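Side-chain contacts in probable FAD-dependent oxidoreductase PA4991 (PDB 5EZ7), which probably works as an FAD-dependent oxidoreductase whose physiological substrate is unknown, binding one FAD per subunit: residues A[212-217]-A[339-344]; A[322-325]-A[331-334]. All coordinates share one frame; numbering follows the deposited sequence.

Contact 1. Residues A[212-217]-A[339-344]. With FAD (flavin-adenine dinucleotide), chain B.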
ATOM      1  N   ALA A 212      13.660  13.118   1.184  1.00 31.24           N
ATOM      2  CA  ALA A 212      13.834  14.519   0.693  1.00 31.75           C
ATOM      3  C   ALA A 212      12.972  15.558   1.431  1.00 30.77           C
ATOM      4  O   ALA A 212      13.387  16.698   1.608  1.00 32.51           O
ATOM      5  CB  ALA A 212      13.550  14.580  -0.814  1.00 31.20           C
ATOM      6  N   LEU A 213      11.767  15.186   1.837  1.00 28.85           N
ATOM      7  CA  LEU A 213      10.984  16.059   2.727  1.00 28.85           C
ATOM      8  C   LEU A 213      11.665  16.295   4.088  1.00 30.22           C
ATOM      9  O   LEU A 213      11.649  17.427   4.605  1.00 30.88           O
ATOM     10  CB  LEU A 213       9.601  15.508   2.957  1.00 27.35           C
ATOM     11  CG  LEU A 213       8.666  15.637   1.756  1.00 27.18           C
ATOM     12  CD1 LEU A 213       7.483  14.696   1.919  1.00 25.66           C
ATOM     13  CD2 LEU A 213       8.208  17.069   1.610  1.00 27.79           C
ATOM     14  N   LEU A 214      12.226  15.245   4.679  1.00 30.71           N
ATOM     15  CA  LEU A 214      12.994  15.422   5.894  1.00 33.20           C
ATOM     16  C   LEU A 214      14.163  16.372   5.666  1.00 36.91           C
ATOM     17  O   LEU A 214      14.352  17.279   6.458  1.00 35.80           O
ATOM     18  CB  LEU A 214      13.438  14.091   6.499  1.00 32.29           C
ATOM     19  CG  LEU A 214      12.279  13.256   7.052  1.00 30.30           C
ATOM     20  CD1 LEU A 214      12.794  11.872   7.359  1.00 30.59           C
ATOM     21  CD2 LEU A 214      11.642  13.849   8.302  1.00 30.45           C
ATOM     22  N   ARG A 215      14.886  16.224   4.556  1.00 42.54           N
ATOM     23  CA  ARG A 215      16.024  17.135   4.270  1.00 48.40           C
ATOM     24  C   ARG A 215      15.570  18.569   4.111  1.00 49.01           C
ATOM     25  O   ARG A 215      16.216  19.469   4.625  1.00 51.48           O
ATOM     26  CB  ARG A 215      16.829  16.715   3.048  1.00 52.36           C
ATOM     27  CG  ARG A 215      18.070  15.906   3.404  1.00 58.82           C
ATOM     28  CD  ARG A 215      18.654  15.201   2.186  1.00 64.14           C
ATOM     29  NE  ARG A 215      19.009  13.798   2.473  1.00 67.77           N
ATOM     30  CZ  ARG A 215      18.959  12.773   1.605  1.00 70.78           C
ATOM     31  NH1 ARG A 215      18.517  12.911   0.338  1.00 70.96           N
ATOM     32  NH2 ARG A 215      19.341  11.566   2.021  1.00 72.53           N
ATOM     33  N   GLU A 216      14.452  18.758   3.413  1.00 48.90           N
ATOM     34  CA  GLU A 216      13.779  20.059   3.301  1.00 50.78           C
ATOM     35  C   GLU A 216      13.467  20.765   4.652  1.00 49.01           C
ATOM     36  O   GLU A 216      13.514  21.987   4.746  1.00 48.00           O
ATOM     37  CB  GLU A 216      12.483  19.925   2.470  1.00 52.76           C
ATOM     38  CG  GLU A 216      12.628  20.306   1.007  1.00 57.42           C
ATOM     39  CD  GLU A 216      13.224  21.701   0.844  1.00 63.17           C
ATOM     40  OE1 GLU A 216      14.418  21.768   0.442  1.00 66.88           O
ATOM     41  OE2 GLU A 216      12.527  22.715   1.163  1.00 65.09           O
ATOM     42  N   LEU A 217      13.144  19.975   5.667  1.00 46.18           N
ATOM     43  CA  LEU A 217      12.986  20.458   7.029  1.00 46.07           C
ATOM     44  C   LEU A 217      14.306  20.516   7.828  1.00 46.95           C
ATOM     45  O   LEU A 217      14.275  20.760   9.022  1.00 48.23           O
ATOM     46  CB  LEU A 217      11.995  19.557   7.749  1.00 44.49           C
ATOM     47  CG  LEU A 217      10.627  19.583   7.071  1.00 44.06           C
ATOM     48  CD1 LEU A 217       9.856  18.301   7.277  1.00 43.11           C
ATOM     49  CD2 LEU A 217       9.845  20.749   7.622  1.00 45.47           C
ATOM     50  N   LEU A 339       6.133  17.560  14.066  1.00 32.14           N
ATOM     51  CA  LEU A 339       6.297  16.782  12.861  1.00 31.82           C
ATOM     52  C   LEU A 339       6.205  15.329  13.228  1.00 31.32           C
ATOM     53  O   LEU A 339       6.820  14.879  14.208  1.00 32.43           O
ATOM     54  CB  LEU A 339       7.629  17.056  12.213  1.00 32.56           C
ATOM     55  CG  LEU A 339       7.851  16.271  10.922  1.00 32.56           C
ATOM     56  CD1 LEU A 339       7.070  16.886   9.767  1.00 31.45           C
ATOM     57  CD2 LEU A 339       9.349  16.231  10.616  1.00 34.32           C
ATOM     58  N   LEU A 340       5.398  14.611  12.459  1.00 30.39           N
ATOM     59  CA  LEU A 340       5.226  13.176  12.621  1.00 30.24           C
ATOM     60  C   LEU A 340       5.556  12.609  11.279  1.00 29.07           C
ATOM     61  O   LEU A 340       5.221  13.189  10.291  1.00 29.02           O
ATOM     62  CB  LEU A 340       3.794  12.830  13.016  1.00 30.68           C
ATOM     63  CG  LEU A 340       3.416  13.208  14.458  1.00 32.38           C
ATOM     64  CD1 LEU A 340       1.926  13.351  14.621  1.00 33.01           C
ATOM     65  CD2 LEU A 340       3.899  12.190  15.474  1.00 33.47           C
ATOM     66  N   VAL A 341       6.231  11.478  11.243  1.00 29.20           N
ATOM     67  CA  VAL A 341       6.732  10.946  10.002  1.00 28.75           C
ATOM     68  C   VAL A 341       6.882   9.428  10.083  1.00 28.55           C
ATOM     69  O   VAL A 341       7.393   8.878  11.093  1.00 29.93           O
ATOM     70  CB  VAL A 341       8.112  11.577   9.666  1.00 29.55           C
ATOM     71  CG1 VAL A 341       9.101  11.477  10.856  1.00 30.26           C
ATOM     72  CG2 VAL A 341       8.710  10.955   8.407  1.00 28.96           C
ATOM     73  N   GLY A 342       6.498   8.745   9.016  1.00 26.77           N
ATOM     74  CA  GLY A 342       6.712   7.329   9.013  1.00 26.42           C
ATOM     75  C   GLY A 342       6.321   6.571   7.805  1.00 24.85           C
ATOM     76  O   GLY A 342       6.033   7.141   6.752  1.00 23.45           O
ATOM     77  N   TRP A 343       6.349   5.250   8.003  1.00 24.83           N
ATOM     78  CA  TRP A 343       6.119   4.262   6.972  1.00 23.51           C
ATOM     79  C   TRP A 343       5.321   3.089   7.543  1.00 23.61           C
ATOM     80  O   TRP A 343       5.585   2.661   8.641  1.00 25.14           O
ATOM     81  CB  TRP A 343       7.457   3.765   6.483  1.00 23.31           C
ATOM     82  CG  TRP A 343       8.332   4.813   5.837  1.00 23.01           C
ATOM     83  CD1 TRP A 343       8.311   5.210   4.524  1.00 22.39           C
ATOM     84  CD2 TRP A 343       9.403   5.523   6.448  1.00 23.30           C
ATOM     85  NE1 TRP A 343       9.311   6.141   4.286  1.00 22.97           N
ATOM     86  CE2 TRP A 343       9.987   6.353   5.455  1.00 23.66           C
ATOM     87  CE3 TRP A 343       9.950   5.526   7.728  1.00 24.29           C
ATOM     88  CZ2 TRP A 343      11.053   7.193   5.725  1.00 23.99           C
ATOM     89  CZ3 TRP A 343      11.011   6.342   7.987  1.00 24.97           C
ATOM     90  CH2 TRP A 343      11.548   7.178   6.995  1.00 24.94           C
ATOM     91  N   PRO A 344       4.350   2.561   6.793  1.00 23.40           N
ATOM     92  CA  PRO A 344       3.565   1.425   7.269  1.00 24.12           C
ATOM     93  C   PRO A 344       4.321   0.115   7.237  1.00 25.73           C
ATOM     94  O   PRO A 344       4.036  -0.739   8.041  1.00 27.22           O
ATOM     95  CB  PRO A 344       2.367   1.403   6.313  1.00 22.95           C
ATOM     96  CG  PRO A 344       2.856   2.015   5.075  1.00 22.01           C
ATOM     97  CD  PRO A 344       3.883   3.037   5.486  1.00 22.28           C
TER
HETATM   98  PA  FAD B 401       3.283   5.093  -1.102  1.00 21.83           P
HETATM   99  O1A FAD B 401       2.185   4.223  -1.620  1.00 22.23           O
HETATM  100  O2A FAD B 401       4.640   5.079  -1.749  1.00 22.92           O
HETATM  101  O5B FAD B 401       2.713   6.573  -1.083  1.00 22.00           O
HETATM  102  C5B FAD B 401       3.538   7.703  -0.878  1.00 21.75           C
HETATM  103  C4B FAD B 401       2.849   8.851  -1.584  1.00 22.00           C
HETATM  104  O4B FAD B 401       3.521  10.079  -1.259  1.00 22.11           O
HETATM  105  C3B FAD B 401       2.872   8.672  -3.105  1.00 21.47           C
HETATM  106  O3B FAD B 401       1.550   8.721  -3.646  1.00 20.71           O
HETATM  107  C2B FAD B 401       3.736   9.825  -3.579  1.00 21.75           C
HETATM  108  O2B FAD B 401       3.377  10.361  -4.850  1.00 21.59           O
HETATM  109  C1B FAD B 401       3.587  10.843  -2.445  1.00 22.29           C
HETATM  110  N9A FAD B 401       4.723  11.766  -2.337  1.00 23.63           N
HETATM  111  C8A FAD B 401       6.026  11.444  -2.416  1.00 23.09           C
HETATM  112  N7A FAD B 401       6.781  12.548  -2.280  1.00 22.98           N
HETATM  113  C5A FAD B 401       5.960  13.590  -2.101  1.00 22.53           C
HETATM  114  C6A FAD B 401       6.133  15.036  -1.906  1.00 22.02           C
HETATM  115  N6A FAD B 401       7.376  15.540  -1.861  1.00 21.48           N
HETATM  116  N1A FAD B 401       5.038  15.799  -1.755  1.00 21.89           N
HETATM  117  C2A FAD B 401       3.803  15.266  -1.797  1.00 23.02           C
HETATM  118  N3A FAD B 401       3.569  13.950  -1.979  1.00 23.01           N
HETATM  119  C4A FAD B 401       4.598  13.082  -2.139  1.00 23.21           C
HETATM  120  N1  FAD B 401       2.037  -4.843   1.478  1.00 25.77           N
HETATM  121  C2  FAD B 401       1.076  -5.715   1.852  1.00 27.75           C
HETATM  122  O2  FAD B 401       0.562  -5.600   2.990  1.00 27.67           O
HETATM  123  N3  FAD B 401       0.649  -6.702   1.045  1.00 28.72           N
HETATM  124  C4  FAD B 401       1.147  -6.892  -0.173  1.00 27.76           C
HETATM  125  O4  FAD B 401       0.727  -7.808  -0.908  1.00 30.67           O
HETATM  126  C4X FAD B 401       2.195  -5.984  -0.651  1.00 26.84           C
HETATM  127  N5  FAD B 401       2.739  -6.128  -1.875  1.00 25.45           N
HETATM  128  C5X FAD B 401       3.691  -5.281  -2.307  1.00 25.90           C
HETATM  129  C6  FAD B 401       4.214  -5.455  -3.582  1.00 26.70           C
HETATM  130  C7  FAD B 401       5.189  -4.606  -4.066  1.00 27.46           C
HETATM  131  C7M FAD B 401       5.725  -4.804  -5.452  1.00 28.68           C
HETATM  132  C8  FAD B 401       5.663  -3.481  -3.221  1.00 27.98           C
HETATM  133  C8M FAD B 401       6.720  -2.508  -3.699  1.00 29.21           C
HETATM  134  C9  FAD B 401       5.148  -3.317  -1.948  1.00 26.84           C
HETATM  135  C9A FAD B 401       4.173  -4.174  -1.442  1.00 26.41           C
HETATM  136  N10 FAD B 401       3.616  -4.026  -0.140  1.00 25.88           N
HETATM  137  C10 FAD B 401       2.614  -4.911   0.274  1.00 25.92           C
HETATM  138  C1' FAD B 401       4.020  -2.950   0.750  1.00 25.48           C
HETATM  139  C2' FAD B 401       3.135  -1.748   0.466  1.00 24.66           C
HETATM  140  O2' FAD B 401       2.973  -1.534  -0.943  1.00 25.37           O
HETATM  141  C3' FAD B 401       3.684  -0.498   1.139  1.00 24.13           C
HETATM  142  O3' FAD B 401       4.073  -0.833   2.486  1.00 24.08           O
HETATM  143  C4' FAD B 401       2.633   0.609   1.174  1.00 22.82           C
HETATM  144  O4' FAD B 401       1.866   0.648  -0.030  1.00 23.27           O
HETATM  145  C5' FAD B 401       3.270   1.971   1.367  1.00 22.30           C
HETATM  146  O5' FAD B 401       2.236   2.948   1.551  1.00 20.74           O
HETATM  147  P   FAD B 401       2.643   4.489   1.664  1.00 20.30           P
HETATM  148  O1P FAD B 401       1.391   5.319   1.541  1.00 21.17           O
HETATM  149  O2P FAD B 401       3.504   4.605   2.870  1.00 20.45           O
HETATM  150  O3P FAD B 401       3.631   4.692   0.417  1.00 20.67           O

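Contact 2. Residues A[322-325]-A[331-334]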
ATOM      1  N   GLN A 322      17.147   0.184   9.391  1.00 37.61           N
ATOM      2  CA  GLN A 322      17.387  -0.645  10.570  1.00 40.18           C
ATOM      3  C   GLN A 322      18.083   0.095  11.695  1.00 40.91           C
ATOM      4  O   GLN A 322      18.091  -0.380  12.830  1.00 42.47           O
ATOM      5  CB  GLN A 322      18.238  -1.891  10.240  1.00 42.97           C
ATOM      6  CG  GLN A 322      17.681  -2.811   9.131  1.00 43.05           C
ATOM      7  CD  GLN A 322      16.225  -3.269   9.325  1.00 42.82           C
ATOM      8  OE1 GLN A 322      15.765  -3.548  10.422  1.00 44.57           O
ATOM      9  NE2 GLN A 322      15.516  -3.362   8.239  1.00 43.36           N
ATOM     10  N   SER A 323      18.692   1.234  11.395  1.00 40.34           N
ATOM     11  CA  SER A 323      19.307   2.062  12.435  1.00 41.83           C
ATOM     12  C   SER A 323      18.283   2.784  13.383  1.00 41.06           C
ATOM     13  O   SER A 323      18.675   3.251  14.441  1.00 41.23           O
ATOM     14  CB  SER A 323      20.281   3.047  11.789  1.00 41.94           C
ATOM     15  OG  SER A 323      19.569   4.046  11.088  1.00 40.40           O
ATOM     16  N   ASN A 324      16.999   2.824  13.020  1.00 39.93           N
ATOM     17  CA  ASN A 324      15.919   3.314  13.911  1.00 41.06           C
ATOM     18  C   ASN A 324      15.431   2.318  14.977  1.00 44.54           C
ATOM     19  O   ASN A 324      15.572   1.119  14.827  1.00 46.16           O
ATOM     20  CB  ASN A 324      14.664   3.712  13.099  1.00 37.78           C
ATOM     21  CG  ASN A 324      14.964   4.731  12.047  1.00 36.35           C
ATOM     22  OD1 ASN A 324      15.282   5.861  12.364  1.00 37.59           O
ATOM     23  ND2 ASN A 324      14.927   4.333  10.799  1.00 34.99           N
ATOM     24  N   LEU A 325      14.772   2.841  16.013  1.00 48.04           N
ATOM     25  CA  LEU A 325      14.089   2.018  17.017  1.00 50.74           C
ATOM     26  C   LEU A 325      12.777   1.433  16.459  1.00 51.43           C
ATOM     27  O   LEU A 325      11.765   2.093  16.493  1.00 52.64           O
ATOM     28  CB  LEU A 325      13.865   2.846  18.297  1.00 50.77           C
ATOM     29  CG  LEU A 325      13.382   2.163  19.578  1.00 51.81           C
ATOM     30  CD1 LEU A 325      14.174   0.908  19.864  1.00 53.12           C
ATOM     31  CD2 LEU A 325      13.493   3.093  20.781  1.00 52.11           C
ATOM     32  N   ALA A 331       3.834  -0.825  11.990  1.00 33.73           N
ATOM     33  CA  ALA A 331       4.091   0.419  11.316  1.00 31.24           C
ATOM     34  C   ALA A 331       5.188   1.104  12.106  1.00 30.78           C
ATOM     35  O   ALA A 331       5.408   0.771  13.261  1.00 30.20           O
ATOM     36  CB  ALA A 331       2.833   1.280  11.306  1.00 31.18           C
ATOM     37  N   PHE A 332       5.900   2.018  11.462  1.00 30.01           N
ATOM     38  CA  PHE A 332       6.917   2.847  12.129  1.00 30.34           C
ATOM     39  C   PHE A 332       6.479   4.343  12.145  1.00 29.62           C
ATOM     40  O   PHE A 332       6.044   4.908  11.111  1.00 28.00           O
ATOM     41  CB  PHE A 332       8.269   2.675  11.420  1.00 30.23           C
ATOM     42  CG  PHE A 332       9.342   3.593  11.932  1.00 31.12           C
ATOM     43  CD1 PHE A 332       9.463   4.893  11.452  1.00 29.86           C
ATOM     44  CD2 PHE A 332      10.197   3.184  12.956  1.00 32.97           C
ATOM     45  CE1 PHE A 332      10.436   5.727  11.967  1.00 30.83           C
ATOM     46  CE2 PHE A 332      11.149   4.046  13.488  1.00 33.32           C
ATOM     47  CZ  PHE A 332      11.280   5.304  12.980  1.00 31.88           C
ATOM     48  N   LEU A 333       6.619   4.976  13.299  1.00 30.61           N
ATOM     49  CA  LEU A 333       6.383   6.398  13.439  1.00 30.98           C
ATOM     50  C   LEU A 333       7.429   7.042  14.308  1.00 32.33           C
ATOM     51  O   LEU A 333       7.822   6.475  15.304  1.00 33.27           O
ATOM     52  CB  LEU A 333       5.021   6.638  14.061  1.00 31.63           C
ATOM     53  CG  LEU A 333       4.508   8.085  14.148  1.00 31.40           C
ATOM     54  CD1 LEU A 333       4.416   8.771  12.819  1.00 30.58           C
ATOM     55  CD2 LEU A 333       3.133   8.056  14.771  1.00 32.15           C
ATOM     56  N   ALA A 334       7.853   8.237  13.918  1.00 32.43           N
ATOM     57  CA  ALA A 334       8.717   9.081  14.705  1.00 33.96           C
ATOM     58  C   ALA A 334       8.203  10.528  14.722  1.00 35.83           C
ATOM     59  O   ALA A 334       7.391  10.925  13.873  1.00 35.88           O
ATOM     60  CB  ALA A 334      10.089   9.054  14.107  1.00 34.04           C
TER

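Contact 1. Residues A[212-217]-A[339-344]
Leu214 and Leu217, on the last turn of helix 210-216 and just beyond it, pack against Leu339 and Val341 of strand 339-343 through methyl groups alone; no hydrogen bond crosses. The CB of Leu214 points beside the strand, and only the tip of the side chain turns to it: CG stands anti to the carbonyl carbon (chi1 -68°), and with chi2 at 169° the CD2 end comes closer to the strand. That single methyl fits between two residues, 4.0 Å from Leu339 CD2 and 4.1 Å from Val341 CG2, and the Leu214 side chain as a whole crosses both of theirs obliquely. Leu339 extends with CG anti to its backbone N (chi1 -179°) and presents both methyls. Leu217, the first residue to leave helical geometry, meets it tip to tip, its CD1 lying 4.0 Å from Leu339 CD2 and equally close to Leu339 CD1. Leu213, one residue before Leu214, turns to the cofactor instead, its CG 3.8 Å from FAD N6A on the adenine. At the far end of the strand segment, Pro344 CD comes within 3.1 Å of FAD O2P, so the two segments border the dinucleotide at its adenine and its pyrophosphate. Leu204 of strand 201-204 touches Leu213, Leu214, Leu339 and Val341. Helix 210-216 thus packs on the six-stranded mixed sheet where strand 339-343 runs between parallel strand 201-204 and antiparallel strand 332-336.

Contact 2. Residues A[322-325]-A[331-334]
Asn324 lays its CB and amide carbon against the outer end of the Phe332 ring, while the carbonyl of Leu325 arrives at the ring edge. The phenyl group extends from the strand with CG anti to the backbone N (chi1 174°), which carries CE2 and CZ across to the loop. Asn324 CB is 3.6 Å from Phe332 CE2, approaching obliquely, and Asn324 CG lies 3.8 Å from Phe332 CZ. The two side chains cross at about a right angle, with amide and ring planes 46° apart, so the amide is tilted and not stacked on the ring. Leu325 contributes backbone: its O sits near the ring plane, 3.6 Å from Phe332 CE2, where the carbonyl oxygen faces the electropositive rim of the aromatic ring. The leucine side chain itself leads away from the strand.

Phe332 opens strand 332-336, the outermost strand within this chain of the mixed sheet in the FAD-binding, Rossmann-type part of this DAO-family enzyme; residues 322-325 belong to the connection reaching it from strand 309-320 of the larger, eight-stranded sheet.

In Asn324, CG stands anti to the carbonyl carbon, beside the backbone N (chi1 -56°). The amide nitrogen does not bond to the ring: Asn324 ND2 donates to Ala321 O and to Ala223 O, two bonds that probably limit rotation of the amide and keep CB and CG beside CE2 and CZ of Phe332. Pro222 touches both Asn324 and the ring, and Trp343 of strand 339-343 also packs on Phe332.

How the contacts relate
Contacts 1 and 2 have centres 12 Å apart and are joined directly through the antiparallel strands 332-336 and 339-343, which follow each other in the chain. Two probable backbone hydrogen bonds tie them, Phe332 N to Trp343 O and Val341 N to Ala334 O, both 2.9 Å. Pro222, in a loop, borders both contacts. Their relation to the cofactor differs: contact 1 holds Leu213 and Pro344 of the FAD pocket, whereas in contact 2 the Phe332 side chain stays about 10 Å from FAD, on strand 332-336, which neighbours strand 339-343 in the sheet.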